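Local structure of gene product PA4716 (Pseudomonas aeruginosa, 1U0K) at residues 171-176 against 199-204; 203-208 against 242-247. The protein is of unknown function but belongs to the PhzF family and probably acts as an isomerase or epimerase. All blocks are in the same frame, centred on the assembly; numbering follows the deposited sequence.

Contact 1 of 2, residues 171-176 against 199-204; sequences VTAEAL and LLDVDG
V171 N donates to L200 O at 2.9 Å, with an N-H...O angle of 159°. L200 also has a backbone bond to L169, so this bond carries on the parallel pairing of strands 166-170 and 196-201 in the PhzF fold. Just beyond it, V171 turns off into helix 173-177. The two carbonyl oxygens V171 O and L200 O come within 3.2 Å, and both are acceptors. Water 1 bridges the next step: it is 2.8 Å from V171 O and 3.0 Å from V202 N. A CA-H...O contact joins D201 CA to V171 O at 3.5 Å.

The helix start is fixed by T172, its N-cap. T172 OG1 accepts from A175 N at 3.1 Å. The first turn then presents A173 and L176 to the strand end. L176 CG lies anti to its backbone N (chi1 -172°), which carries the branched end to the strand, where L176 CD1 meets L199 CB at 3.6 Å. The leucine side chains run side by side and point opposite ways. CD2, the other branch of L176, makes a looser contact with D201 CB, and the D201 side chain lies crosswise to that of L176. L176 O also accepts from R208 NH1, of the strand next to 196-201.

The carboxylate of D201 serves both sides of the junction. D201 OD1 takes two weak bonds, from D203 N and G204 N, an Asx-turn arrangement that holds the carboxylate against the turn after the strand. OD2 meets the methyl of A173, with D201 OD2 to A173 CB at 3.4 Å.

Contact 2 of 2, residues 203-208 against 242-247; sequences DGREGR and EPFVLH
Two backbone hydrogen bonds of H247 straddle E206 and make a single bridge between these two residues. H247 N donates to R205 O at 2.9 Å. G207 N donates to H247 O at 3.1 Å. One residue thus bonds to the neighbours on both sides of E206, the pattern of a parallel bridge, although the touching parts run 58° apart. E206 CA adds a CA-H...O contact to H247 O at 3.3 Å.

Flat groups meet beside the bridge. The R205 chain is extended from CG to NE and crosses the F244 side chain at about a right angle. F244 CD1 lies over one face of the guanidinium, whose plane is 57° from the ring. R205 NH1 approaches F244 CB to 3.5 Å. G204 O sits at the edge of the imidazole, 3.4 Å from H247 CD2.

Water 2 lies in the guanidinium plane. It accepts from R205 NH1 at 3.2 Å and donates to V245 O at 2.7 Å. R205 NH2 bonds to L237 O, so the guanidinium is held at two nitrogens. E206 turns to R250 in a salt bridge.

Apolar packing comes from the aliphatic part of R205: R205 CB touches L246 CD2 at 4.0 Å, and R205 CD lies beside F244 CD1. L232 of helix 222-234 touches R205, F244 and L246.

R205 has left-handed backbone angles. It and E206 both face D201, forming a G1 beta bulge at the turn of the hairpin 196-201/206-208.

From the N terminus, the chain leaves strand 166-170 and enters contact 1 at 171-176. It passes helix 186-192 and returns in strand 196-201, where contact 1 closes the loop. D203 and G204 belong to both contacts, so contact 2 begins where contact 1 ends. The chain then runs through strand 206-208 and helix 222-234 before 242-247 closes the second loop. The loops follow one another and neither nest nor cross. The centres of the two contacts are about 10 Å apart, and D201 N and E206 O, 2.9 Å apart, probably share a hydrogen bond. Together the contacts tie helix 173-177 through the hairpin of strands 196-201 and 206-208 to strand 244-248, which pairs with strand 256-262.

Contact 1 of 2, residues 171-176 against 199-204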
loop_
_atom_site.group_PDB
_atom_site.type_symbol
_atom_site.label_atom_id
_atom_site.label_comp_id
_atom_site.label_asym_id
_atom_site.label_seq_id
_atom_site.Cartn_x
_atom_site.Cartn_y
_atom_site.Cartn_z
ATOM N N VAL A 171 20.867 -17.256 -5.068
ATOM C CA VAL A 171 20.063 -18.349 -5.608
ATOM C C VAL A 171 20.136 -18.336 -7.137
ATOM O O VAL A 171 20.629 -17.371 -7.727
ATOM C CB VAL A 171 18.587 -18.250 -5.155
ATOM C CG1 VAL A 171 18.495 -18.393 -3.641
ATOM C CG2 VAL A 171 17.939 -16.941 -5.611
ATOM N N THR A 172 19.632 -19.393 -7.771
ATOM C CA THR A 172 19.639 -19.487 -9.230
ATOM C C THR A 172 18.517 -18.643 -9.812
ATOM O O THR A 172 17.506 -18.397 -9.152
ATOM C CB THR A 172 19.447 -20.949 -9.719
ATOM O OG1 THR A 172 18.212 -21.475 -9.228
ATOM C CG2 THR A 172 20.495 -21.885 -9.159
ATOM N N ALA A 173 18.692 -18.222 -11.062
ATOM C CA ALA A 173 17.654 -17.486 -11.780
ATOM C C ALA A 173 16.314 -18.220 -11.760
ATOM O O ALA A 173 15.261 -17.600 -11.629
ATOM C CB ALA A 173 18.093 -17.226 -13.224
ATOM N N GLU A 174 16.360 -19.544 -11.893
ATOM C CA GLU A 174 15.154 -20.365 -11.898
ATOM C C GLU A 174 14.470 -20.331 -10.533
ATOM O O GLU A 174 13.254 -20.183 -10.445
ATOM C CB GLU A 174 15.510 -21.808 -12.272
ATOM C CG GLU A 174 14.318 -22.723 -12.541
ATOM C CD GLU A 174 14.620 -24.196 -12.274
ATOM O OE1 GLU A 174 15.344 -24.505 -11.297
ATOM O OE2 GLU A 174 14.132 -25.057 -13.046
ATOM N N ALA A 175 15.268 -20.472 -9.479
ATOM C CA ALA A 175 14.775 -20.450 -8.099
ATOM C C ALA A 175 14.144 -19.104 -7.722
ATOM O O ALA A 175 13.180 -19.058 -6.962
ATOM C CB ALA A 175 15.906 -20.781 -7.145
ATOM N N LEU A 176 14.684 -18.018 -8.270
ATOM C CA LEU A 176 14.237 -16.670 -7.927
ATOM C C LEU A 176 12.786 -16.423 -8.331
ATOM O O LEU A 176 12.050 -15.736 -7.623
ATOM C CB LEU A 176 15.142 -15.629 -8.594
ATOM C CG LEU A 176 14.927 -14.165 -8.198
ATOM C CD1 LEU A 176 15.261 -13.952 -6.729
ATOM C CD2 LEU A 176 15.757 -13.251 -9.077
ATOM N N LEU A 199 17.036 -11.884 -1.925
ATOM C CA LEU A 199 17.351 -12.990 -2.836
ATOM C C LEU A 199 18.074 -12.445 -4.054
ATOM O O LEU A 199 17.638 -11.458 -4.638
ATOM C CB LEU A 199 16.088 -13.722 -3.280
ATOM C CG LEU A 199 15.156 -14.271 -2.197
ATOM C CD1 LEU A 199 14.025 -15.066 -2.828
ATOM C CD2 LEU A 199 15.916 -15.120 -1.197
ATOM N N LEU A 200 19.163 -13.105 -4.446
ATOM C CA LEU A 200 20.076 -12.559 -5.446
ATOM C C LEU A 200 20.500 -13.603 -6.477
ATOM O O LEU A 200 21.125 -14.587 -6.129
ATOM C CB LEU A 200 21.323 -12.005 -4.759
ATOM C CG LEU A 200 22.397 -11.347 -5.631
ATOM C CD1 LEU A 200 21.830 -10.138 -6.348
ATOM C CD2 LEU A 200 23.585 -10.953 -4.781
ATOM N N ASP A 201 20.146 -13.360 -7.733
ATOM C CA ASP A 201 20.753 -14.042 -8.877
ATOM C C ASP A 201 22.009 -13.260 -9.281
ATOM O O ASP A 201 21.910 -12.202 -9.894
ATOM C CB ASP A 201 19.736 -14.113 -10.019
ATOM C CG ASP A 201 20.348 -14.565 -11.335
ATOM O OD1 ASP A 201 21.439 -15.167 -11.317
ATOM O OD2 ASP A 201 19.796 -14.347 -12.430
ATOM N N VAL A 202 23.185 -13.771 -8.926
ATOM C CA VAL A 202 24.435 -13.034 -9.124
ATOM C C VAL A 202 24.836 -12.914 -10.595
ATOM O O VAL A 202 25.509 -11.952 -10.974
ATOM C CB VAL A 202 25.622 -13.626 -8.317
ATOM C CG1 VAL A 202 25.275 -13.729 -6.839
ATOM C CG2 VAL A 202 26.068 -14.977 -8.875
ATOM N N ASP A 203 24.432 -13.882 -11.411
ATOM C CA ASP A 203 24.789 -13.888 -12.830
ATOM C C ASP A 203 23.935 -12.895 -13.601
ATOM O O ASP A 203 24.454 -12.100 -14.392
ATOM C CB ASP A 203 24.619 -15.284 -13.437
ATOM C CG ASP A 203 25.561 -16.308 -12.830
ATOM O OD1 ASP A 203 26.679 -15.938 -12.402
ATOM O OD2 ASP A 203 25.263 -17.519 -12.747
ATOM N N GLY A 204 22.627 -12.966 -13.376
ATOM C CA GLY A 204 21.672 -12.044 -13.966
ATOM C C GLY A 204 21.600 -10.691 -13.273
ATOM O O GLY A 204 20.933 -9.789 -13.779
HETATM O O HOH W 1 23.233 -16.480 -7.610
#

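Contact 2 of 2, residues 203-208 against 242-247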
loop_
_atom_site.group_PDB
_atom_site.type_symbol
_atom_site.label_atom_id
_atom_site.label_comp_id
_atom_site.label_asym_id
_atom_site.label_seq_id
_atom_site.Cartn_x
_atom_site.Cartn_y
_atom_site.Cartn_z
ATOM N N ASP A 203 24.432 -13.882 -11.411
ATOM C CA ASP A 203 24.789 -13.888 -12.830
ATOM C C ASP A 203 23.935 -12.895 -13.601
ATOM O O ASP A 203 24.454 -12.100 -14.392
ATOM C CB ASP A 203 24.619 -15.284 -13.437
ATOM C CG ASP A 203 25.561 -16.308 -12.830
ATOM O OD1 ASP A 203 26.679 -15.938 -12.402
ATOM O OD2 ASP A 203 25.263 -17.519 -12.747
ATOM N N GLY A 204 22.627 -12.966 -13.376
ATOM C CA GLY A 204 21.672 -12.044 -13.966
ATOM C C GLY A 204 21.600 -10.691 -13.273
ATOM O O GLY A 204 20.933 -9.789 -13.779
ATOM N N ARG A 205 22.293 -10.547 -12.140
ATOM C CA ARG A 205 22.297 -9.315 -11.345
ATOM C C ARG A 205 20.883 -8.817 -11.112
ATOM O O ARG A 205 20.563 -7.659 -11.364
ATOM C CB ARG A 205 23.154 -8.248 -12.019
ATOM C CG ARG A 205 24.599 -8.653 -12.135
ATOM C CD ARG A 205 25.443 -7.674 -12.890
ATOM N NE ARG A 205 26.835 -8.107 -12.963
ATOM C CZ ARG A 205 27.760 -7.507 -13.706
ATOM N NH1 ARG A 205 27.451 -6.439 -14.434
ATOM N NH2 ARG A 205 29.006 -7.971 -13.716
ATOM N N GLU A 206 20.038 -9.727 -10.652
ATOM C CA GLU A 206 18.640 -9.448 -10.389
ATOM C C GLU A 206 18.312 -9.912 -8.988
ATOM O O GLU A 206 18.836 -10.923 -8.521
ATOM C CB GLU A 206 17.752 -10.173 -11.393
ATOM C CG GLU A 206 16.270 -9.882 -11.231
ATOM C CD GLU A 206 15.454 -10.375 -12.407
ATOM O OE1 GLU A 206 15.762 -11.470 -12.923
ATOM O OE2 GLU A 206 14.521 -9.665 -12.826
ATOM N N GLY A 207 17.439 -9.172 -8.316
ATOM C CA GLY A 207 17.092 -9.487 -6.947
ATOM C C GLY A 207 15.610 -9.411 -6.654
ATOM O O GLY A 207 14.819 -8.898 -7.447
ATOM N N ARG A 208 15.245 -9.957 -5.504
ATOM C CA ARG A 208 13.881 -9.882 -4.993
ATOM C C ARG A 208 13.906 -9.689 -3.489
ATOM O O ARG A 208 14.709 -10.291 -2.789
ATOM C CB ARG A 208 13.115 -11.163 -5.315
ATOM C CG ARG A 208 12.735 -11.296 -6.775
ATOM C CD ARG A 208 11.771 -12.442 -7.055
ATOM N NE ARG A 208 10.390 -12.104 -6.728
ATOM C CZ ARG A 208 9.336 -12.877 -6.987
ATOM N NH1 ARG A 208 9.481 -14.057 -7.579
ATOM N NH2 ARG A 208 8.127 -12.474 -6.651
ATOM N N GLU A 242 33.761 0.371 -12.452
ATOM C CA GLU A 242 32.972 0.384 -13.680
ATOM C C GLU A 242 31.483 0.465 -13.362
ATOM O O GLU A 242 31.023 -0.116 -12.375
ATOM C CB GLU A 242 33.275 -0.861 -14.520
ATOM C CG GLU A 242 34.765 -1.164 -14.617
ATOM C CD GLU A 242 35.133 -1.934 -15.868
ATOM O OE1 GLU A 242 34.544 -3.014 -16.094
ATOM O OE2 GLU A 242 36.015 -1.461 -16.620
ATOM N N PRO A 243 30.731 1.197 -14.187
ATOM C CA PRO A 243 29.278 1.277 -14.015
ATOM C C PRO A 243 28.607 -0.016 -14.437
ATOM O O PRO A 243 28.882 -0.532 -15.522
ATOM C CB PRO A 243 28.869 2.425 -14.951
ATOM C CG PRO A 243 29.949 2.500 -15.986
ATOM C CD PRO A 243 31.198 2.007 -15.327
ATOM N N PHE A 244 27.753 -0.554 -13.575
ATOM C CA PHE A 244 26.882 -1.637 -13.986
ATOM C C PHE A 244 25.498 -1.464 -13.393
ATOM O O PHE A 244 25.266 -0.551 -12.601
ATOM C CB PHE A 244 27.497 -3.015 -13.678
ATOM C CG PHE A 244 27.702 -3.317 -12.210
ATOM C CD1 PHE A 244 26.851 -4.198 -11.549
ATOM C CD2 PHE A 244 28.786 -2.799 -11.518
ATOM C CE1 PHE A 244 27.060 -4.521 -10.214
ATOM C CE2 PHE A 244 28.997 -3.117 -10.177
ATOM C CZ PHE A 244 28.129 -3.982 -9.530
ATOM N N VAL A 245 24.575 -2.311 -13.821
ATOM C CA VAL A 245 23.189 -2.174 -13.407
ATOM C C VAL A 245 22.681 -3.424 -12.696
ATOM O O VAL A 245 23.034 -4.557 -13.044
ATOM C CB VAL A 245 22.247 -1.731 -14.589
ATOM C CG1 VAL A 245 23.021 -1.012 -15.691
ATOM C CG2 VAL A 245 21.450 -2.870 -15.153
ATOM N N LEU A 246 21.881 -3.188 -11.662
ATOM C CA LEU A 246 21.099 -4.222 -11.013
ATOM C C LEU A 246 19.659 -4.114 -11.484
ATOM O O LEU A 246 19.184 -3.034 -11.862
ATOM C CB LEU A 246 21.154 -4.074 -9.497
ATOM C CG LEU A 246 22.528 -4.068 -8.843
ATOM C CD1 LEU A 246 22.366 -4.001 -7.336
ATOM C CD2 LEU A 246 23.349 -5.301 -9.256
ATOM N N HIS A 247 18.966 -5.243 -11.472
ATOM C CA HIS A 247 17.594 -5.307 -11.948
ATOM C C HIS A 247 16.700 -5.723 -10.800
ATOM O O HIS A 247 17.055 -6.591 -10.014
ATOM C CB HIS A 247 17.454 -6.298 -13.114
ATOM C CG HIS A 247 18.460 -6.088 -14.198
ATOM N ND1 HIS A 247 18.363 -5.068 -15.119
ATOM C CD2 HIS A 247 19.602 -6.753 -14.491
ATOM C CE1 HIS A 247 19.398 -5.119 -15.938
ATOM N NE2 HIS A 247 20.169 -6.128 -15.576
HETATM O O HOH W 2 24.613 -5.272 -15.173
#